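Salt-tolerant glutaminase (Micrococcus luteus, PDB 3AGD) probably catalyses the hydrolysis of L-glutamine to L-glutamate and ammonium, as a member of the serine-dependent glutaminase family related to the beta-lactamases. Local coordinates at residues A[92-96]-A[112-116]; A[167-172]-A[184-188]; A[86-92]-A[106-111]. All coordinates share one frame; numbering follows the deposited sequence.

In the fold
Followed from the N terminus, all three contacts fall within the glutaminase family region. Interaction 3 joins 86-92 to 106-111 and interaction 1 joins 92-96 to 112-116; the four segments alternate along the chain, so the two closures cross, and they share Ser92. Both belong to the long loop between helix 80-84 and helix 114-123, and their centres lie about 8 Å apart. Interaction 2 comes later in series, closing the loop that links helix 165-176 to helix 184-195. It meets interaction 1 through a probable Asn114–Asn167 hydrogen bond, which joins two glutamate-binding residues, and through Leu170 against Phe96. Interactions 2 and 3 do not touch.

Interaction 1 of 3, residues A[92-96]-A[112-116]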
ATOM      1  N   SER A  92      -8.961 -16.500  -4.893  1.00 18.30           N
ATOM      2  CA  SER A  92      -9.186 -17.935  -4.823  1.00 21.11           C
ATOM      3  C   SER A  92      -7.900 -18.755  -4.918  1.00 24.84           C
ATOM      4  O   SER A  92      -6.867 -18.265  -5.382  1.00 23.23           O
ATOM      5  CB  SER A  92     -10.141 -18.340  -5.955  1.00 22.67           C
ATOM      6  OG  SER A  92     -10.250 -19.747  -6.084  1.00 25.47           O
ATOM      7  N   GLY A  93      -7.981 -20.004  -4.467  1.00 29.61           N
ATOM      8  CA  GLY A  93      -6.851 -20.914  -4.532  1.00 28.88           C
ATOM      9  C   GLY A  93      -6.934 -21.650  -5.861  1.00 27.39           C
ATOM     10  O   GLY A  93      -7.879 -21.433  -6.620  1.00 27.46           O
ATOM     11  N   GLU A  94      -5.976 -22.528  -6.139  1.00 24.33           N
ATOM     12  CA  GLU A  94      -5.950 -23.258  -7.407  1.00 23.41           C
ATOM     13  C   GLU A  94      -7.058 -24.304  -7.579  1.00 23.45           C
ATOM     14  O   GLU A  94      -7.458 -24.600  -8.704  1.00 24.90           O
ATOM     15  CB  GLU A  94      -4.569 -23.897  -7.596  1.00 21.79           C
ATOM     16  CG  GLU A  94      -4.341 -24.574  -8.946  1.00 22.60           C
ATOM     17  CD  GLU A  94      -4.698 -23.687 -10.128  1.00 22.45           C
ATOM     18  OE1 GLU A  94      -4.321 -22.497 -10.129  1.00 19.89           O
ATOM     19  OE2 GLU A  94      -5.347 -24.188 -11.067  1.00 20.17           O
ATOM     20  N   ALA A  95      -7.560 -24.852  -6.474  1.00 22.98           N
ATOM     21  CA  ALA A  95      -8.626 -25.857  -6.531  1.00 26.29           C
ATOM     22  C   ALA A  95      -9.773 -25.336  -7.396  1.00 26.21           C
ATOM     23  O   ALA A  95     -10.286 -24.240  -7.156  1.00 24.65           O
ATOM     24  CB  ALA A  95      -9.134 -26.167  -5.120  1.00 29.09           C
ATOM     25  N   PHE A  96     -10.177 -26.117  -8.396  1.00 24.33           N
ATOM     26  CA  PHE A  96     -11.243 -25.685  -9.294  1.00 25.85           C
ATOM     27  C   PHE A  96     -12.635 -26.190  -8.948  1.00 25.26           C
ATOM     28  O   PHE A  96     -12.844 -27.383  -8.742  1.00 26.02           O
ATOM     29  CB  PHE A  96     -10.938 -26.091 -10.738  1.00 27.60           C
ATOM     30  CG  PHE A  96     -11.957 -25.587 -11.730  1.00 25.04           C
ATOM     31  CD1 PHE A  96     -12.025 -24.233 -12.048  1.00 23.81           C
ATOM     32  CD2 PHE A  96     -12.873 -26.457 -12.313  1.00 27.24           C
ATOM     33  CE1 PHE A  96     -12.994 -23.750 -12.932  1.00 25.30           C
ATOM     34  CE2 PHE A  96     -13.848 -25.987 -13.200  1.00 26.76           C
ATOM     35  CZ  PHE A  96     -13.910 -24.630 -13.509  1.00 25.90           C
ATOM     36  N   MET A 112      -4.470 -15.115 -11.379  1.00 13.80           N
ATOM     37  CA  MET A 112      -3.390 -15.842 -10.709  1.00 14.87           C
ATOM     38  C   MET A 112      -3.546 -17.362 -10.728  1.00 15.42           C
ATOM     39  O   MET A 112      -2.561 -18.092 -10.605  1.00 17.43           O
ATOM     40  CB  MET A 112      -3.255 -15.365  -9.260  1.00 15.15           C
ATOM     41  CG  MET A 112      -2.858 -13.900  -9.123  1.00 18.16           C
ATOM     42  SD  MET A 112      -1.287 -13.511  -9.941  1.00 20.77           S
ATOM     43  CE  MET A 112      -1.848 -12.709 -11.429  1.00 21.35           C
ATOM     44  N   ILE A 113      -4.777 -17.838 -10.870  1.00 14.09           N
ATOM     45  CA  ILE A 113      -5.031 -19.272 -10.919  1.00 13.49           C
ATOM     46  C   ILE A 113      -4.986 -19.711 -12.380  1.00 15.69           C
ATOM     47  O   ILE A 113      -5.269 -18.919 -13.286  1.00 18.69           O
ATOM     48  CB  ILE A 113      -6.414 -19.633 -10.325  1.00 14.29           C
ATOM     49  CG1 ILE A 113      -7.527 -18.973 -11.142  1.00 16.84           C
ATOM     50  CG2 ILE A 113      -6.491 -19.177  -8.874  1.00 15.38           C
ATOM     51  CD1 ILE A 113      -8.929 -19.365 -10.709  1.00 17.04           C
ATOM     52  N   ASN A 114      -4.632 -20.969 -12.605  1.00 13.72           N
ATOM     53  CA  ASN A 114      -4.525 -21.511 -13.953  1.00 16.10           C
ATOM     54  C   ASN A 114      -5.701 -21.166 -14.857  1.00 14.27           C
ATOM     55  O   ASN A 114      -5.512 -20.596 -15.927  1.00 15.64           O
ATOM     56  CB  ASN A 114      -4.340 -23.028 -13.881  1.00 17.32           C
ATOM     57  CG  ASN A 114      -2.967 -23.416 -13.370  1.00 20.96           C
ATOM     58  OD1 ASN A 114      -2.292 -22.619 -12.711  1.00 20.21           O
ATOM     59  ND2 ASN A 114      -2.548 -24.642 -13.663  1.00 17.67           N
ATOM     60  N   ALA A 115      -6.910 -21.502 -14.423  1.00 16.83           N
ATOM     61  CA  ALA A 115      -8.112 -21.229 -15.212  1.00 15.09           C
ATOM     62  C   ALA A 115      -8.168 -19.774 -15.678  1.00 15.25           C
ATOM     63  O   ALA A 115      -8.503 -19.492 -16.828  1.00 17.21           O
ATOM     64  CB  ALA A 115      -9.357 -21.570 -14.397  1.00 12.91           C
ATOM     65  N   GLY A 116      -7.845 -18.848 -14.784  1.00 12.81           N
ATOM     66  CA  GLY A 116      -7.860 -17.448 -15.168  1.00 13.78           C
ATOM     67  C   GLY A 116      -6.675 -17.117 -16.062  1.00 14.45           C
ATOM     68  O   GLY A 116      -6.757 -16.233 -16.919  1.00 15.71           O
TER
HETATM   69  O   HOH W   1      -7.445 -22.959 -11.882  1.00 14.59           O
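Glu94 meets Asn114 at the start of helix 114-123, beside the ligand site of a beta-lactamase-like fold; Asn114 binds L-glutamate in another structure of this protein. Evidence for the main link is a straight hydrogen bond from Asn114 N to Glu94 OE1, 2.9 Å with 168° at the hydrogen, made on the syn lone pair. The second oxygen reaches the next helix amide through a water: Glu94 OE2 accepts from it at 2.6 Å, and the water accepts from Ala115 N at 3.0 Å. One carboxylate thus serves two amides at the helix N terminus, an end whose dipole probably suits its negative charge, and OE2 also forms a salt bridge with Arg166. CG of Glu94 leaves anti to the backbone N, and a bend at chi2 (51°) turns the carboxylate across the Asn114 side chain at about a right angle, with the flat groups 50° apart. Glu94 OE1 and Asn114 OD1, 3.3 Å apart, are both acceptors; the amide is held elsewhere, OD1 by Lys67 and ND2 by Asn167. One residue earlier, at the N-cap position, Ile113 places CG2 against two loop carbonyls, 3.5 Å from Gly93 O and 3.6 Å from Ser92 O. Farther along the loop, the Phe96 ring approaches the helix obliquely, with CD1 4.4 Å from Ala115 CB.

Interaction 2 of 3, residues A[167-172]-A[184-188]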
ATOM      1  N   ASN A 167      -4.721 -29.054 -16.919  1.00 14.99           N
ATOM      2  CA  ASN A 167      -4.933 -27.764 -17.578  1.00 16.99           C
ATOM      3  C   ASN A 167      -5.844 -27.896 -18.797  1.00 18.02           C
ATOM      4  O   ASN A 167      -6.598 -26.969 -19.121  1.00 17.26           O
ATOM      5  CB  ASN A 167      -3.600 -27.118 -17.974  1.00 19.28           C
ATOM      6  CG  ASN A 167      -2.917 -26.444 -16.799  1.00 17.32           C
ATOM      7  OD1 ASN A 167      -3.578 -25.843 -15.949  1.00 18.69           O
ATOM      8  ND2 ASN A 167      -1.596 -26.526 -16.750  1.00 15.67           N
ATOM      9  N   LEU A 168      -5.766 -29.040 -19.474  1.00 15.90           N
ATOM     10  CA  LEU A 168      -6.619 -29.305 -20.631  1.00 14.07           C
ATOM     11  C   LEU A 168      -8.059 -29.414 -20.115  1.00 12.98           C
ATOM     12  O   LEU A 168      -9.006 -28.997 -20.776  1.00 16.55           O
ATOM     13  CB  LEU A 168      -6.196 -30.609 -21.313  1.00 12.71           C
ATOM     14  CG  LEU A 168      -4.928 -30.538 -22.175  1.00 14.20           C
ATOM     15  CD1 LEU A 168      -4.383 -31.947 -22.467  1.00 11.77           C
ATOM     16  CD2 LEU A 168      -5.254 -29.804 -23.458  1.00  9.03           C
ATOM     17  N   SER A 169      -8.213 -29.969 -18.918  1.00 13.41           N
ATOM     18  CA  SER A 169      -9.531 -30.096 -18.309  1.00 13.76           C
ATOM     19  C   SER A 169     -10.102 -28.704 -18.067  1.00 16.40           C
ATOM     20  O   SER A 169     -11.250 -28.423 -18.409  1.00 17.90           O
ATOM     21  CB  SER A 169      -9.437 -30.835 -16.980  1.00  9.75           C
ATOM     22  OG  SER A 169     -10.660 -30.730 -16.278  1.00 16.30           O
ATOM     23  N   LEU A 170      -9.294 -27.832 -17.471  1.00 14.12           N
ATOM     24  CA  LEU A 170      -9.732 -26.469 -17.199  1.00 16.16           C
ATOM     25  C   LEU A 170     -10.081 -25.769 -18.511  1.00 18.43           C
ATOM     26  O   LEU A 170     -11.124 -25.124 -18.624  1.00 20.56           O
ATOM     27  CB  LEU A 170      -8.637 -25.698 -16.461  1.00 16.70           C
ATOM     28  CG  LEU A 170      -8.209 -26.262 -15.094  1.00 17.84           C
ATOM     29  CD1 LEU A 170      -7.096 -25.400 -14.506  1.00 14.10           C
ATOM     30  CD2 LEU A 170      -9.410 -26.303 -14.143  1.00 16.64           C
ATOM     31  N   ALA A 171      -9.215 -25.913 -19.508  1.00 17.76           N
ATOM     32  CA  ALA A 171      -9.449 -25.296 -20.806  1.00 16.35           C
ATOM     33  C   ALA A 171     -10.772 -25.756 -21.417  1.00 18.12           C
ATOM     34  O   ALA A 171     -11.542 -24.939 -21.928  1.00 21.00           O
ATOM     35  CB  ALA A 171      -8.294 -25.608 -21.753  1.00 14.99           C
ATOM     36  N   HIS A 172     -11.040 -27.059 -21.373  1.00 17.97           N
ATOM     37  CA  HIS A 172     -12.294 -27.578 -21.924  1.00 17.98           C
ATOM     38  C   HIS A 172     -13.498 -27.016 -21.181  1.00 17.53           C
ATOM     39  O   HIS A 172     -14.490 -26.631 -21.796  1.00 20.90           O
ATOM     40  CB  HIS A 172     -12.323 -29.109 -21.866  1.00 14.98           C
ATOM     41  CG  HIS A 172     -11.656 -29.772 -23.032  1.00 15.93           C
ATOM     42  ND1 HIS A 172     -12.146 -29.687 -24.318  1.00 13.82           N
ATOM     43  CD2 HIS A 172     -10.538 -30.534 -23.108  1.00 19.40           C
ATOM     44  CE1 HIS A 172     -11.363 -30.370 -25.133  1.00 13.50           C
ATOM     45  NE2 HIS A 172     -10.379 -30.895 -24.424  1.00 17.30           N
ATOM     46  N   ALA A 184      -8.934 -26.199 -26.684  1.00 24.03           N
ATOM     47  CA  ALA A 184      -8.314 -26.363 -25.378  1.00 24.33           C
ATOM     48  C   ALA A 184      -6.820 -26.600 -25.574  1.00 24.64           C
ATOM     49  O   ALA A 184      -5.985 -26.058 -24.847  1.00 25.41           O
ATOM     50  CB  ALA A 184      -8.946 -27.549 -24.653  1.00 20.11           C
ATOM     51  N   GLU A 185      -6.497 -27.411 -26.575  1.00 23.02           N
ATOM     52  CA  GLU A 185      -5.116 -27.741 -26.889  1.00 25.38           C
ATOM     53  C   GLU A 185      -4.275 -26.511 -27.254  1.00 21.16           C
ATOM     54  O   GLU A 185      -3.124 -26.391 -26.828  1.00 23.38           O
ATOM     55  CB  GLU A 185      -5.083 -28.758 -28.036  1.00 30.16           C
ATOM     56  CG  GLU A 185      -3.690 -29.174 -28.459  1.00 46.48           C
ATOM     57  CD  GLU A 185      -2.972 -29.988 -27.399  1.00 55.81           C
ATOM     58  OE1 GLU A 185      -1.777 -30.297 -27.597  1.00 61.96           O
ATOM     59  OE2 GLU A 185      -3.605 -30.324 -26.374  1.00 54.52           O
ATOM     60  N   GLU A 186      -4.854 -25.602 -28.035  1.00 15.99           N
ATOM     61  CA  GLU A 186      -4.156 -24.390 -28.469  1.00 19.28           C
ATOM     62  C   GLU A 186      -3.904 -23.406 -27.327  1.00 18.75           C
ATOM     63  O   GLU A 186      -2.853 -22.766 -27.264  1.00 18.14           O
ATOM     64  CB  GLU A 186      -4.957 -23.685 -29.567  1.00 19.65           C
ATOM     65  CG  GLU A 186      -4.290 -22.439 -30.137  1.00 24.61           C
ATOM     66  CD  GLU A 186      -5.167 -21.711 -31.148  1.00 29.27           C
ATOM     67  OE1 GLU A 186      -5.801 -22.394 -31.980  1.00 32.54           O
ATOM     68  OE2 GLU A 186      -5.212 -20.461 -31.118  1.00 28.23           O
ATOM     69  N   ILE A 187      -4.873 -23.274 -26.432  1.00 18.52           N
ATOM     70  CA  ILE A 187      -4.719 -22.356 -25.314  1.00 16.64           C
ATOM     71  C   ILE A 187      -3.769 -22.924 -24.269  1.00 14.42           C
ATOM     72  O   ILE A 187      -2.966 -22.197 -23.695  1.00 17.35           O
ATOM     73  CB  ILE A 187      -6.086 -22.031 -24.682  1.00 20.99           C
ATOM     74  CG1 ILE A 187      -6.963 -21.324 -25.719  1.00 22.89           C
ATOM     75  CG2 ILE A 187      -5.904 -21.145 -23.464  1.00 21.82           C
ATOM     76  CD1 ILE A 187      -6.323 -20.055 -26.302  1.00 21.10           C
ATOM     77  N   VAL A 188      -3.843 -24.226 -24.030  1.00 13.93           N
ATOM     78  CA  VAL A 188      -2.949 -24.844 -23.062  1.00 13.88           C
ATOM     79  C   VAL A 188      -1.507 -24.787 -23.566  1.00 16.66           C
ATOM     80  O   VAL A 188      -0.587 -24.531 -22.789  1.00 16.24           O
ATOM     81  CB  VAL A 188      -3.344 -26.310 -22.792  1.00 16.19           C
ATOM     82  CG1 VAL A 188      -2.227 -27.037 -22.058  1.00 14.29           C
ATOM     83  CG2 VAL A 188      -4.630 -26.350 -21.966  1.00 13.97           C
TER
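The imidazole of His172 lies flat against Ala184. The methyl CB sits over the ring centre, 3.6 Å from the centroid and only 6° off the ring normal, which meets the geometry of a CH-pi contact. The same methyl also touches Ala171, CB to CB at 3.6 Å, and these two small residues let the backbones come close, the Ala171 and Ala184 CA atoms being 4.8 Å apart. The pair marks the meeting of two consecutive helices of the glutaminase domain, 165-176 and 184-195, whose local axes pass 8.8 Å apart with their directions at 121°. A helical turn farther on, Val188 presents CG2 to the first helix. This methyl, anti to its own carbonyl carbon because chi1 is 166°, rests 3.5 Å from Asn167 O and 3.7 Å from Ala171 CB. Leu168 crosses Val188 at about a right angle, its CD2 branch coming 3.8 Å from Val188 CG2. That branch also lies 3.4 Å from Glu185 OE2; the Glu185 chain, bent at chi2, passes obliquely alongside the leucine, at the exposed side of the contact. No hydrogen bond joins the two segments. Asn167 binds L-glutamate in another structure of the protein; of its side chain only CB reaches Val188, while its OD1 accepts from Asn114 ND2.

Interaction 3 of 3, residues A[86-92]-A[106-111]; sequences QVGLNPS and HRPDNA
Gly88 N donates to Pro108 O at 3.0 Å, with 153° at the hydrogen. A water supplies the second polar link, donating a hydrogen bond to Gly88 O at 2.7 Å and accepting one from Ala111 N at 2.9 Å. The same carbonyl receives a CA-H...O contact from Asn110, so Gly88 meets the facing segment through both its N-H and its C=O. A further bond, from Asn90 N to Asp109 O, is weak and doubtful. Outward from this backbone centre, Arg107 CB lies 3.3 Å from Gln86 O. From there chi1 of 66°, which sets CG between the backbone N and the carbonyl carbon, and the extended chain from CG to NE lay the side chain along Gly88, with NE 3.7 Å from Gly88 CA. Its guanidinium is oblique to that CA, and NH1 makes a weak hydrogen bond to Asp84 O. Pro108 brings CD to 3.1 Å from Gln86 O, and Val87 CG1 packs 4.1 Å from Ala111 CB. At the far end Asp109 OD2 lies 3.3 Å from Ser92 CB. Leu89 and Pro91 touch Gln248 of the second subunit, and Pro91 also approaches Tyr243, a predicted substrate-binding residue: the arrangement pairs two irregular segments of the loop between helix 80-84 and helix 114-123, the second running on to the latter helix of the beta-lactamase-like domain.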
ATOM      1  N   GLN A  86     -14.057 -11.751 -18.972  1.00 20.77           N
ATOM      2  CA  GLN A  86     -13.562 -13.130 -19.015  1.00 22.28           C
ATOM      3  C   GLN A  86     -12.705 -13.537 -17.820  1.00 21.70           C
ATOM      4  O   GLN A  86     -12.458 -14.726 -17.603  1.00 21.56           O
ATOM      5  CB  GLN A  86     -12.736 -13.357 -20.289  1.00 24.74           C
ATOM      6  CG  GLN A  86     -13.432 -13.019 -21.603  1.00 26.27           C
ATOM      7  CD  GLN A  86     -14.606 -13.935 -21.919  1.00 31.53           C
ATOM      8  OE1 GLN A  86     -15.151 -13.895 -23.019  1.00 38.80           O
ATOM      9  NE2 GLN A  86     -15.002 -14.759 -20.956  1.00 29.29           N
ATOM     10  N   VAL A  87     -12.240 -12.558 -17.056  1.00 20.21           N
ATOM     11  CA  VAL A  87     -11.391 -12.835 -15.904  1.00 19.02           C
ATOM     12  C   VAL A  87     -11.885 -12.047 -14.693  1.00 17.74           C
ATOM     13  O   VAL A  87     -11.952 -10.816 -14.726  1.00 16.27           O
ATOM     14  CB  VAL A  87      -9.917 -12.451 -16.214  1.00 20.90           C
ATOM     15  CG1 VAL A  87      -9.024 -12.756 -15.019  1.00 23.28           C
ATOM     16  CG2 VAL A  87      -9.432 -13.207 -17.447  1.00 19.78           C
ATOM     17  N   GLY A  88     -12.231 -12.763 -13.629  1.00 15.06           N
ATOM     18  CA  GLY A  88     -12.727 -12.110 -12.429  1.00 16.87           C
ATOM     19  C   GLY A  88     -11.644 -11.554 -11.524  1.00 17.77           C
ATOM     20  O   GLY A  88     -10.454 -11.639 -11.830  1.00 15.64           O
ATOM     21  N   LEU A  89     -12.064 -10.984 -10.399  1.00 18.57           N
ATOM     22  CA  LEU A  89     -11.140 -10.405  -9.425  1.00 17.74           C
ATOM     23  C   LEU A  89     -11.350 -11.089  -8.087  1.00 19.28           C
ATOM     24  O   LEU A  89     -10.846 -10.635  -7.057  1.00 18.85           O
ATOM     25  CB  LEU A  89     -11.416  -8.911  -9.262  1.00 18.95           C
ATOM     26  CG  LEU A  89     -11.322  -8.044 -10.515  1.00 18.01           C
ATOM     27  CD1 LEU A  89     -11.808  -6.630 -10.205  1.00 16.42           C
ATOM     28  CD2 LEU A  89      -9.885  -8.031 -11.002  1.00 18.49           C
ATOM     29  N   ASN A  90     -12.114 -12.175  -8.106  1.00 18.82           N
ATOM     30  CA  ASN A  90     -12.413 -12.914  -6.892  1.00 19.18           C
ATOM     31  C   ASN A  90     -11.210 -13.708  -6.406  1.00 18.97           C
ATOM     32  O   ASN A  90     -10.699 -14.573  -7.110  1.00 20.61           O
ATOM     33  CB  ASN A  90     -13.586 -13.866  -7.135  1.00 20.53           C
ATOM     34  CG  ASN A  90     -14.008 -14.599  -5.878  1.00 28.97           C
ATOM     35  OD1 ASN A  90     -14.041 -15.832  -5.844  1.00 40.49           O
ATOM     36  ND2 ASN A  90     -14.336 -13.846  -4.837  1.00 26.67           N
ATOM     37  N   PRO A  91     -10.732 -13.415  -5.190  1.00 19.72           N
ATOM     38  CA  PRO A  91      -9.580 -14.159  -4.675  1.00 17.32           C
ATOM     39  C   PRO A  91      -9.908 -15.646  -4.522  1.00 18.23           C
ATOM     40  O   PRO A  91     -11.003 -16.016  -4.083  1.00 16.83           O
ATOM     41  CB  PRO A  91      -9.276 -13.459  -3.349  1.00 18.28           C
ATOM     42  CG  PRO A  91     -10.577 -12.829  -2.968  1.00 25.13           C
ATOM     43  CD  PRO A  91     -11.124 -12.334  -4.270  1.00 21.12           C
ATOM     44  N   SER A  92      -8.961 -16.500  -4.893  1.00 18.30           N
ATOM     45  CA  SER A  92      -9.186 -17.935  -4.823  1.00 21.11           C
ATOM     46  C   SER A  92      -7.900 -18.755  -4.918  1.00 24.84           C
ATOM     47  O   SER A  92      -6.867 -18.265  -5.382  1.00 23.23           O
ATOM     48  CB  SER A  92     -10.141 -18.340  -5.955  1.00 22.67           C
ATOM     49  OG  SER A  92     -10.250 -19.747  -6.084  1.00 25.47           O
ATOM     50  N   HIS A 106     -19.808 -15.749 -15.829  1.00 40.22           N
ATOM     51  CA  HIS A 106     -19.157 -16.867 -16.509  1.00 37.45           C
ATOM     52  C   HIS A 106     -17.679 -16.578 -16.728  1.00 32.62           C
ATOM     53  O   HIS A 106     -17.242 -16.352 -17.854  1.00 34.10           O
ATOM     54  CB  HIS A 106     -19.818 -17.126 -17.864  1.00 38.31           C
ATOM     55  CG  HIS A 106     -21.284 -17.414 -17.774  1.00 41.08           C
ATOM     56  ND1 HIS A 106     -21.797 -18.399 -16.957  1.00 37.96           N
ATOM     57  CD2 HIS A 106     -22.342 -16.850 -18.398  1.00 42.04           C
ATOM     58  CE1 HIS A 106     -23.112 -18.427 -17.081  1.00 41.09           C
ATOM     59  NE2 HIS A 106     -23.470 -17.497 -17.950  1.00 41.75           N
ATOM     60  N   ARG A 107     -16.910 -16.587 -15.649  1.00 26.87           N
ATOM     61  CA  ARG A 107     -15.485 -16.311 -15.750  1.00 23.50           C
ATOM     62  C   ARG A 107     -14.741 -16.907 -14.562  1.00 21.05           C
ATOM     63  O   ARG A 107     -15.275 -16.955 -13.450  1.00 18.50           O
ATOM     64  CB  ARG A 107     -15.259 -14.798 -15.789  1.00 20.23           C
ATOM     65  CG  ARG A 107     -15.640 -14.104 -14.484  1.00 21.78           C
ATOM     66  CD  ARG A 107     -15.792 -12.599 -14.640  1.00 24.37           C
ATOM     67  NE  ARG A 107     -16.258 -12.000 -13.394  1.00 26.28           N
ATOM     68  CZ  ARG A 107     -16.731 -10.763 -13.283  1.00 29.47           C
ATOM     69  NH1 ARG A 107     -16.803  -9.977 -14.351  1.00 30.37           N
ATOM     70  NH2 ARG A 107     -17.139 -10.315 -12.101  1.00 27.27           N
ATOM     71  N   PRO A 108     -13.505 -17.393 -14.786  1.00 20.40           N
ATOM     72  CA  PRO A 108     -12.726 -17.969 -13.687  1.00 19.28           C
ATOM     73  C   PRO A 108     -12.505 -16.866 -12.645  1.00 18.90           C
ATOM     74  O   PRO A 108     -12.582 -15.681 -12.975  1.00 16.43           O
ATOM     75  CB  PRO A 108     -11.435 -18.420 -14.375  1.00 17.98           C
ATOM     76  CG  PRO A 108     -11.319 -17.490 -15.547  1.00 18.67           C
ATOM     77  CD  PRO A 108     -12.741 -17.417 -16.045  1.00 19.60           C
ATOM     78  N   ASP A 109     -12.226 -17.248 -11.402  1.00 17.73           N
ATOM     79  CA  ASP A 109     -12.050 -16.273 -10.326  1.00 15.04           C
ATOM     80  C   ASP A 109     -11.019 -15.155 -10.499  1.00 17.94           C
ATOM     81  O   ASP A 109     -11.316 -13.998 -10.191  1.00 19.87           O
ATOM     82  CB  ASP A 109     -11.808 -16.999  -9.001  1.00 14.56           C
ATOM     83  CG  ASP A 109     -13.084 -17.611  -8.436  1.00 19.91           C
ATOM     84  OD1 ASP A 109     -14.180 -17.213  -8.887  1.00 19.38           O
ATOM     85  OD2 ASP A 109     -12.994 -18.474  -7.538  1.00 24.89           O
ATOM     86  N   ASN A 110      -9.815 -15.470 -10.962  1.00 13.63           N
ATOM     87  CA  ASN A 110      -8.814 -14.420 -11.146  1.00 14.30           C
ATOM     88  C   ASN A 110      -7.653 -14.860 -12.032  1.00 12.70           C
ATOM     89  O   ASN A 110      -7.530 -16.036 -12.366  1.00 15.13           O
ATOM     90  CB  ASN A 110      -8.279 -13.934  -9.792  1.00 13.02           C
ATOM     91  CG  ASN A 110      -7.596 -15.033  -9.011  1.00 15.27           C
ATOM     92  OD1 ASN A 110      -8.164 -15.593  -8.074  1.00 21.25           O
ATOM     93  ND2 ASN A 110      -6.372 -15.359  -9.401  1.00  7.32           N
ATOM     94  N   ALA A 111      -6.803 -13.904 -12.397  1.00 11.80           N
ATOM     95  CA  ALA A 111      -5.663 -14.146 -13.279  1.00 13.98           C
ATOM     96  C   ALA A 111      -4.495 -14.940 -12.698  1.00 15.55           C
ATOM     97  O   ALA A 111      -3.627 -15.385 -13.451  1.00 18.76           O
ATOM     98  CB  ALA A 111      -5.145 -12.805 -13.832  1.00 15.22           C
TER
HETATM   99  O   HOH W   2      -7.753 -11.231 -11.956  1.00 15.53           O